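Local coordinates for Lmo1499 protein (Listeria monocytogenes, PDB 4IIW), which probably acts as a membrane-bound lytic transglycosylase that cuts nascent peptidoglycan strands internally and so ends their elongation, at residues K207-L212 with M217-F222; S227-E232 with M305-Y310. All blocks are in the same frame, centred on the assembly; numbering follows the deposited sequence.

Contact 1. Residues K207-L212 with M217-F222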
ATOM      1  N   LYS B 207     -33.449 -42.244 -40.150  1.00 69.97           N
ATOM      2  CA  LYS B 207     -33.745 -41.838 -41.523  1.00 72.96           C
ATOM      3  C   LYS B 207     -32.770 -42.406 -42.564  1.00 72.31           C
ATOM      4  O   LYS B 207     -33.111 -42.483 -43.752  1.00 75.56           O
ATOM      5  CB  LYS B 207     -33.797 -40.308 -41.630  1.00 74.28           C
ATOM      6  CG  LYS B 207     -32.536 -39.599 -41.156  1.00 75.96           C
ATOM      7  CD  LYS B 207     -32.694 -38.094 -41.211  1.00 81.84           C
ATOM      8  CE  LYS B 207     -31.540 -37.395 -40.500  1.00 83.35           C
ATOM      9  NZ  LYS B 207     -31.693 -35.914 -40.524  1.00 88.62           N
ATOM     10  N   TYR B 208     -31.576 -42.810 -42.139  1.00 67.85           N
ATOM     11  CA  TYR B 208     -30.596 -43.363 -43.066  1.00 66.96           C
ATOM     12  C   TYR B 208     -30.652 -44.886 -43.166  1.00 66.62           C
ATOM     13  O   TYR B 208     -29.981 -45.464 -44.026  1.00 65.58           O
ATOM     14  CB  TYR B 208     -29.178 -42.969 -42.654  1.00 64.95           C
ATOM     15  CG  TYR B 208     -28.951 -41.488 -42.517  1.00 65.62           C
ATOM     16  CD1 TYR B 208     -29.010 -40.652 -43.617  1.00 67.81           C
ATOM     17  CD2 TYR B 208     -28.651 -40.928 -41.280  1.00 65.65           C
ATOM     18  CE1 TYR B 208     -28.796 -39.290 -43.488  1.00 70.84           C
ATOM     19  CE2 TYR B 208     -28.437 -39.575 -41.141  1.00 66.37           C
ATOM     20  CZ  TYR B 208     -28.503 -38.760 -42.245  1.00 70.56           C
ATOM     21  OH  TYR B 208     -28.284 -37.409 -42.102  1.00 76.73           O
ATOM     22  N   ARG B 209     -31.442 -45.523 -42.295  1.00 66.98           N
ATOM     23  CA  ARG B 209     -31.552 -46.997 -42.249  1.00 69.10           C
ATOM     24  C   ARG B 209     -31.765 -47.631 -43.608  1.00 71.14           C
ATOM     25  O   ARG B 209     -31.049 -48.548 -43.979  1.00 71.07           O
ATOM     26  CB  ARG B 209     -32.720 -47.458 -41.371  1.00 70.98           C
ATOM     27  CG  ARG B 209     -32.665 -47.044 -39.916  1.00 73.53           C
ATOM     28  CD  ARG B 209     -31.521 -47.686 -39.145  1.00 75.69           C
ATOM     29  NE  ARG B 209     -31.590 -47.307 -37.731  1.00 75.47           N
ATOM     30  CZ  ARG B 209     -30.728 -47.693 -36.803  1.00 73.48           C
ATOM     31  NH1 ARG B 209     -29.712 -48.487 -37.129  1.00 71.57           N
ATOM     32  NH2 ARG B 209     -30.888 -47.284 -35.545  1.00 74.12           N
ATOM     33  N   ASP B 210     -32.770 -47.152 -44.332  1.00 73.10           N
ATOM     34  CA  ASP B 210     -33.094 -47.712 -45.625  1.00 76.31           C
ATOM     35  C   ASP B 210     -31.922 -47.644 -46.598  1.00 74.83           C
ATOM     36  O   ASP B 210     -31.687 -48.602 -47.347  1.00 76.18           O
ATOM     37  CB  ASP B 210     -34.333 -47.036 -46.237  1.00 80.23           C
ATOM     38  CG  ASP B 210     -35.625 -47.356 -45.476  1.00 85.89           C
ATOM     39  OD1 ASP B 210     -35.558 -47.826 -44.314  1.00 89.67           O
ATOM     40  OD2 ASP B 210     -36.717 -47.120 -46.044  1.00 91.69           O
ATOM     41  N   GLU B 211     -31.181 -46.537 -46.603  1.00 71.35           N
ATOM     42  CA  GLU B 211     -30.059 -46.432 -47.530  1.00 70.52           C
ATOM     43  C   GLU B 211     -28.887 -47.334 -47.070  1.00 68.07           C
ATOM     44  O   GLU B 211     -28.237 -47.974 -47.891  1.00 67.69           O
ATOM     45  CB  GLU B 211     -29.642 -44.974 -47.737  1.00 69.06           C
ATOM     46  CG  GLU B 211     -28.596 -44.786 -48.837  1.00 71.11           C
ATOM     47  CD  GLU B 211     -29.066 -45.233 -50.246  1.00 75.07           C
ATOM     48  OE1 GLU B 211     -30.281 -45.152 -50.557  1.00 78.54           O
ATOM     49  OE2 GLU B 211     -28.203 -45.641 -51.052  1.00 71.49           O
ATOM     50  N   LEU B 212     -28.640 -47.400 -45.760  1.00 66.00           N
ATOM     51  CA  LEU B 212     -27.597 -48.275 -45.225  1.00 64.59           C
ATOM     52  C   LEU B 212     -27.834 -49.747 -45.620  1.00 67.30           C
ATOM     53  O   LEU B 212     -26.897 -50.446 -46.018  1.00 66.78           O
ATOM     54  CB  LEU B 212     -27.550 -48.162 -43.716  1.00 62.45           C
ATOM     55  CG  LEU B 212     -27.037 -46.836 -43.165  1.00 62.68           C
ATOM     56  CD1 LEU B 212     -27.340 -46.743 -41.681  1.00 56.97           C
ATOM     57  CD2 LEU B 212     -25.545 -46.678 -43.445  1.00 58.89           C
HETATM   58  N   MSE B 217     -24.026 -51.133 -45.752  1.00 63.97           N
HETATM   59  CA  MSE B 217     -22.995 -50.422 -45.030  1.00 60.79           C
HETATM   60  C   MSE B 217     -23.375 -50.523 -43.562  1.00 58.51           C
HETATM   61  O   MSE B 217     -24.508 -50.205 -43.189  1.00 58.37           O
HETATM   62  CB  MSE B 217     -22.963 -48.962 -45.467  1.00 59.62           C
HETATM   63  CG  MSE B 217     -21.745 -48.222 -45.022  1.00 59.60           C
HETATM   64 SE   MSE B 217     -21.731 -46.421 -45.718  0.85 67.93          SE
HETATM   65  CE  MSE B 217     -19.803 -46.089 -45.498  1.00 68.80           C
ATOM     66  N   SER B 218     -22.443 -50.985 -42.734  1.00 56.69           N
ATOM     67  CA  SER B 218     -22.701 -51.126 -41.308  1.00 54.99           C
ATOM     68  C   SER B 218     -22.799 -49.740 -40.709  1.00 52.69           C
ATOM     69  O   SER B 218     -22.285 -48.779 -41.284  1.00 52.43           O
ATOM     70  CB  SER B 218     -21.560 -51.876 -40.637  1.00 54.51           C
ATOM     71  OG  SER B 218     -20.362 -51.115 -40.708  1.00 56.45           O
ATOM     72  N   VAL B 219     -23.470 -49.616 -39.571  1.00 51.88           N
ATOM     73  CA  VAL B 219     -23.540 -48.325 -38.903  1.00 49.69           C
ATOM     74  C   VAL B 219     -22.111 -47.888 -38.570  1.00 50.21           C
ATOM     75  O   VAL B 219     -21.760 -46.708 -38.682  1.00 49.87           O
ATOM     76  CB  VAL B 219     -24.395 -48.364 -37.615  1.00 49.94           C
ATOM     77  CG1 VAL B 219     -24.267 -47.053 -36.859  1.00 47.46           C
ATOM     78  CG2 VAL B 219     -25.892 -48.667 -37.937  1.00 44.84           C
ATOM     79  N   HIS B 220     -21.266 -48.849 -38.216  1.00 51.59           N
ATOM     80  CA  HIS B 220     -19.900 -48.530 -37.823  1.00 51.82           C
ATOM     81  C   HIS B 220     -19.057 -47.950 -38.960  1.00 52.19           C
ATOM     82  O   HIS B 220     -18.352 -46.957 -38.756  1.00 51.06           O
ATOM     83  CB  HIS B 220     -19.229 -49.750 -37.205  1.00 52.84           C
ATOM     84  CG  HIS B 220     -17.945 -49.439 -36.502  1.00 55.16           C
ATOM     85  ND1 HIS B 220     -17.897 -48.696 -35.339  1.00 55.07           N
ATOM     86  CD2 HIS B 220     -16.669 -49.803 -36.773  1.00 53.96           C
ATOM     87  CE1 HIS B 220     -16.644 -48.602 -34.934  1.00 54.86           C
ATOM     88  NE2 HIS B 220     -15.881 -49.278 -35.778  1.00 55.85           N
ATOM     89  N   LYS B 221     -19.103 -48.550 -40.148  1.00 53.59           N
ATOM     90  CA  LYS B 221     -18.341 -47.969 -41.281  1.00 54.79           C
ATOM     91  C   LYS B 221     -18.961 -46.634 -41.683  1.00 53.00           C
ATOM     92  O   LYS B 221     -18.265 -45.702 -42.040  1.00 54.18           O
ATOM     93  CB  LYS B 221     -18.206 -48.941 -42.473  1.00 57.14           C
ATOM     94  CG  LYS B 221     -17.257 -50.102 -42.147  1.00 60.33           C
ATOM     95  CD  LYS B 221     -16.974 -51.010 -43.318  1.00 66.55           C
ATOM     96  CE  LYS B 221     -15.913 -52.045 -42.929  1.00 71.26           C
ATOM     97  NZ  LYS B 221     -15.669 -53.081 -43.990  1.00 77.63           N
ATOM     98  N   PHE B 222     -20.273 -46.547 -41.581  1.00 52.67           N
ATOM     99  CA  PHE B 222     -20.993 -45.310 -41.858  1.00 52.99           C
ATOM    100  C   PHE B 222     -20.488 -44.161 -41.007  1.00 51.36           C
ATOM    101  O   PHE B 222     -20.156 -43.106 -41.519  1.00 52.04           O
ATOM    102  CB  PHE B 222     -22.485 -45.524 -41.595  1.00 53.20           C
ATOM    103  CG  PHE B 222     -23.309 -44.267 -41.624  1.00 52.72           C
ATOM    104  CD1 PHE B 222     -23.284 -43.427 -42.723  1.00 51.22           C
ATOM    105  CD2 PHE B 222     -24.187 -43.979 -40.581  1.00 52.85           C
ATOM    106  CE1 PHE B 222     -24.076 -42.290 -42.768  1.00 53.85           C
ATOM    107  CE2 PHE B 222     -24.986 -42.855 -40.618  1.00 52.81           C
ATOM    108  CZ  PHE B 222     -24.929 -42.001 -41.717  1.00 56.42           C
TER

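Contact 2. Residues S227-E232 with M305-Y310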
ATOM      1  N   SER B 227     -17.050 -39.356 -39.948  1.00 52.34           N
ATOM      2  CA  SER B 227     -16.081 -38.641 -39.112  1.00 54.30           C
ATOM      3  C   SER B 227     -14.858 -38.113 -39.860  1.00 56.97           C
ATOM      4  O   SER B 227     -14.414 -36.981 -39.603  1.00 58.45           O
ATOM      5  CB  SER B 227     -15.610 -39.495 -37.928  1.00 52.90           C
ATOM      6  OG  SER B 227     -14.891 -40.613 -38.380  1.00 53.31           O
ATOM      7  N   ILE B 228     -14.289 -38.919 -40.761  1.00 57.15           N
ATOM      8  CA  ILE B 228     -13.117 -38.453 -41.493  1.00 57.78           C
ATOM      9  C   ILE B 228     -13.544 -37.317 -42.420  1.00 58.46           C
ATOM     10  O   ILE B 228     -12.742 -36.415 -42.709  1.00 59.67           O
ATOM     11  CB  ILE B 228     -12.346 -39.576 -42.220  1.00 57.38           C
ATOM     12  CG1 ILE B 228     -13.135 -40.192 -43.357  1.00 57.65           C
ATOM     13  CG2 ILE B 228     -11.978 -40.673 -41.252  1.00 60.04           C
ATOM     14  CD1 ILE B 228     -12.343 -41.280 -44.091  1.00 54.80           C
ATOM     15  N   ILE B 229     -14.809 -37.349 -42.861  1.00 56.69           N
ATOM     16  CA  ILE B 229     -15.365 -36.272 -43.700  1.00 58.14           C
ATOM     17  C   ILE B 229     -15.546 -35.027 -42.838  1.00 59.36           C
ATOM     18  O   ILE B 229     -15.190 -33.926 -43.262  1.00 59.97           O
ATOM     19  CB  ILE B 229     -16.732 -36.637 -44.366  1.00 57.65           C
ATOM     20  CG1 ILE B 229     -16.589 -37.803 -45.350  1.00 58.40           C
ATOM     21  CG2 ILE B 229     -17.293 -35.465 -45.136  1.00 56.49           C
ATOM     22  CD1 ILE B 229     -17.934 -38.325 -45.896  1.00 56.88           C
ATOM     23  N   GLU B 230     -16.084 -35.212 -41.628  1.00 58.73           N
ATOM     24  CA  GLU B 230     -16.316 -34.093 -40.694  1.00 61.62           C
ATOM     25  C   GLU B 230     -15.035 -33.306 -40.375  1.00 64.22           C
ATOM     26  O   GLU B 230     -14.999 -32.096 -40.552  1.00 66.19           O
ATOM     27  CB  GLU B 230     -16.936 -34.581 -39.384  1.00 59.79           C
ATOM     28  CG  GLU B 230     -17.365 -33.455 -38.420  1.00 60.87           C
ATOM     29  CD  GLU B 230     -18.661 -32.765 -38.832  1.00 64.76           C
ATOM     30  OE1 GLU B 230     -19.477 -33.406 -39.521  1.00 62.63           O
ATOM     31  OE2 GLU B 230     -18.886 -31.589 -38.440  1.00 68.40           O
ATOM     32  N   LYS B 231     -13.986 -33.997 -39.930  1.00 65.37           N
ATOM     33  CA  LYS B 231     -12.739 -33.325 -39.560  1.00 69.48           C
ATOM     34  C   LYS B 231     -11.992 -32.687 -40.740  1.00 74.39           C
ATOM     35  O   LYS B 231     -11.118 -31.857 -40.519  1.00 76.91           O
ATOM     36  CB  LYS B 231     -11.783 -34.272 -38.814  1.00 68.49           C
ATOM     37  CG  LYS B 231     -12.313 -34.872 -37.514  1.00 65.84           C
ATOM     38  CD  LYS B 231     -12.835 -33.834 -36.533  1.00 65.77           C
ATOM     39  CE  LYS B 231     -11.784 -32.808 -36.105  1.00 69.28           C
ATOM     40  NZ  LYS B 231     -12.381 -31.763 -35.194  1.00 67.32           N
ATOM     41  N   GLU B 232     -12.324 -33.058 -41.976  1.00 77.29           N
ATOM     42  CA  GLU B 232     -11.646 -32.487 -43.161  1.00 82.46           C
ATOM     43  C   GLU B 232     -12.371 -31.308 -43.828  1.00 86.49           C
ATOM     44  O   GLU B 232     -11.835 -30.698 -44.742  1.00 89.25           O
ATOM     45  CB  GLU B 232     -11.380 -33.577 -44.217  1.00 81.28           C
ATOM     46  CG  GLU B 232     -10.199 -34.513 -43.918  1.00 81.83           C
ATOM     47  CD  GLU B 232      -8.827 -33.869 -44.156  1.00 87.41           C
ATOM     48  OE1 GLU B 232      -8.689 -32.638 -43.974  1.00 91.82           O
ATOM     49  OE2 GLU B 232      -7.873 -34.604 -44.517  1.00 87.47           O
HETATM   50  N   MSE B 305     -22.916 -36.908 -42.570  1.00 59.36           N
HETATM   51  CA  MSE B 305     -23.590 -38.185 -42.726  1.00 58.82           C
HETATM   52  C   MSE B 305     -24.172 -38.327 -44.135  1.00 61.03           C
HETATM   53  O   MSE B 305     -24.000 -39.373 -44.747  1.00 59.81           O
HETATM   54  CB  MSE B 305     -24.629 -38.392 -41.632  1.00 59.35           C
HETATM   55  CG  MSE B 305     -23.990 -38.712 -40.296  1.00 57.34           C
HETATM   56 SE   MSE B 305     -25.282 -38.889 -38.881  0.99 63.55          SE
HETATM   57  CE  MSE B 305     -24.055 -39.146 -37.388  1.00 57.95           C
ATOM     58  N   GLU B 306     -24.846 -37.287 -44.645  1.00 64.50           N
ATOM     59  CA  GLU B 306     -25.349 -37.314 -46.027  1.00 68.01           C
ATOM     60  C   GLU B 306     -24.228 -37.555 -47.018  1.00 66.41           C
ATOM     61  O   GLU B 306     -24.393 -38.304 -47.973  1.00 66.79           O
ATOM     62  CB  GLU B 306     -26.036 -36.008 -46.446  1.00 72.85           C
ATOM     63  CG  GLU B 306     -27.553 -36.058 -46.596  1.00 79.98           C
ATOM     64  CD  GLU B 306     -28.055 -34.971 -47.563  1.00 93.74           C
ATOM     65  OE1 GLU B 306     -29.174 -35.108 -48.115  1.00104.00           O
ATOM     66  OE2 GLU B 306     -27.308 -33.991 -47.803  1.00 98.35           O
ATOM     67  N   ALA B 307     -23.103 -36.888 -46.805  1.00 65.00           N
ATOM     68  CA  ALA B 307     -21.959 -37.036 -47.684  1.00 65.28           C
ATOM     69  C   ALA B 307     -21.484 -38.488 -47.742  1.00 63.40           C
ATOM     70  O   ALA B 307     -21.133 -38.989 -48.808  1.00 64.33           O
ATOM     71  CB  ALA B 307     -20.830 -36.124 -47.241  1.00 64.64           C
ATOM     72  N   ALA B 308     -21.505 -39.162 -46.601  1.00 60.75           N
ATOM     73  CA  ALA B 308     -21.036 -40.537 -46.526  1.00 59.60           C
ATOM     74  C   ALA B 308     -21.925 -41.469 -47.327  1.00 61.31           C
ATOM     75  O   ALA B 308     -21.429 -42.346 -48.005  1.00 61.25           O
ATOM     76  CB  ALA B 308     -20.951 -41.011 -45.045  1.00 57.49           C
ATOM     77  N   LEU B 309     -23.236 -41.280 -47.238  1.00 63.58           N
ATOM     78  CA  LEU B 309     -24.188 -42.125 -47.956  1.00 66.28           C
ATOM     79  C   LEU B 309     -24.466 -41.692 -49.387  1.00 68.71           C
ATOM     80  O   LEU B 309     -24.797 -42.525 -50.226  1.00 70.12           O
ATOM     81  CB  LEU B 309     -25.524 -42.174 -47.211  1.00 68.04           C
ATOM     82  CG  LEU B 309     -25.543 -42.954 -45.908  1.00 67.65           C
ATOM     83  CD1 LEU B 309     -26.950 -42.943 -45.349  1.00 69.47           C
ATOM     84  CD2 LEU B 309     -25.064 -44.391 -46.142  1.00 69.33           C
ATOM     85  N   TYR B 310     -24.345 -40.397 -49.656  1.00 70.05           N
ATOM     86  CA  TYR B 310     -24.646 -39.849 -50.974  1.00 73.56           C
ATOM     87  C   TYR B 310     -23.518 -38.995 -51.511  1.00 73.45           C
ATOM     88  O   TYR B 310     -23.661 -37.796 -51.665  1.00 75.28           O
ATOM     89  CB  TYR B 310     -25.908 -38.998 -50.900  1.00 76.43           C
ATOM     90  CG  TYR B 310     -27.131 -39.739 -50.429  1.00 77.59           C
ATOM     91  CD1 TYR B 310     -27.537 -39.673 -49.103  1.00 74.38           C
ATOM     92  CD2 TYR B 310     -27.891 -40.496 -51.316  1.00 80.90           C
ATOM     93  CE1 TYR B 310     -28.668 -40.339 -48.668  1.00 75.33           C
ATOM     94  CE2 TYR B 310     -29.021 -41.170 -50.891  1.00 81.42           C
ATOM     95  CZ  TYR B 310     -29.401 -41.086 -49.566  1.00 78.99           C
ATOM     96  OH  TYR B 310     -30.517 -41.749 -49.141  1.00 80.84           O
TER

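Contact 1. Residues K207-L212 with M217-F222
Leu212 reaches from the short helix 209-215 across to the start of helix 219-232 and meets it mainly through one methyl, CD2. That methyl lies 3.8 Å from Phe222 CB and makes an off-centre CH-pi contact with the Phe222 ring, CD2 lying 4.2 Å from its centroid and 29° off the normal. CD2 also comes within 4.0 Å of Met217 CB, while the second methyl, CD1, makes a looser contact with Val219 CG2. The Leu212 side chain crosses that of Phe222 at about a right angle.

Phe222 CG lies anti to the backbone N, which turns the ring toward residues 207-212. Its CZ passes over one face of the Tyr208 ring, 3.9 Å from Tyr208 CD2; the two planes are inclined at 56°, too oblique for a stack. Lys207 CG lies over the centre of a Tyr208 face, and the phenol OH is bonded to Asp302.

The segments belong to two consecutive helices, 209-215 and 219-232, joined by a short turn. Met217 N, donating to Leu212 O at 3.0 Å, closes the turn with a fairly straight bond (164°). Ser218 then acts as N-cap of the second helix, its OG accepting from Lys221 N at 2.9 Å. Of the selenomethionine side chain of Met217, CB is the part that meets Leu212; the backbone O of Met217 also packs there, and the extended chain leads away. Val219 CG2 touches Arg209 NH1, and the guanidinium is held by Asp202, Thr158 and the carbonyl of Glu157. Leu309 of helix 302-309 packs against Leu212, Tyr208 and Phe222.

Contact 2. Residues S227-E232 with M305-Y310
Two helical segments face each other here, the last turns of helix 219-232 and the end of helix 302-309, with Ile229 and Ala308 as the nearest residues at 7.6 Å between CA atoms. No hydrogen bond crosses between the two segments. Helix 302-309 finishes within this segment: Tyr310 is the first residue to leave helical geometry, although its N still bonds to Glu306 O at 2.7 Å.

Across the gap a single side chain, Ile229, does the reaching. Its CG1 branch stands anti to the carbonyl carbon (chi1 -64°) and runs on extended, which delivers CD1 to the backbone between two small residues. CD1 lies 3.7 Å from Ala308 N, 3.9 Å from Ala307 CB and 4.1 Å from Ala308 CB, while CG2 comes alongside Ala307 CB at 4.2 Å. The short alanine side chains let the isoleucine methyl approach the helix backbone itself. Arg239 and Ala243 of helix 239-251 also touch Ile229.

Glu232, predicted to be important for catalysis, lies three residues beyond Ile229 and bonds Thr258 through OE2. Next to the methyl packing, Glu230 is buried and its OE1 accepts from Gly301 N and from Ser304 OG, the latter a polar tie to helix 302-309. The two segments are thus joined by a buried, directionless methyl contact beside a hydrogen-bonded carboxylate.

Contact 1 is complete by Phe222, before contact 2 begins at Ser227, and their centres are 12 Å apart on the same side of the chain's centre. Helix 219-232 runs through both, giving its first turn to contact 1 and its last to contact 2. Helix 302-309, the partner in contact 2, bridges them: Phe222 CE1 lies 3.5 Å from Met305 O. The two interfaces thus form one continuous helical packing within the YceG-like family region, running from the turn at 207-222 toward the end of the helix bearing Glu232, predicted to be important for catalytic activity.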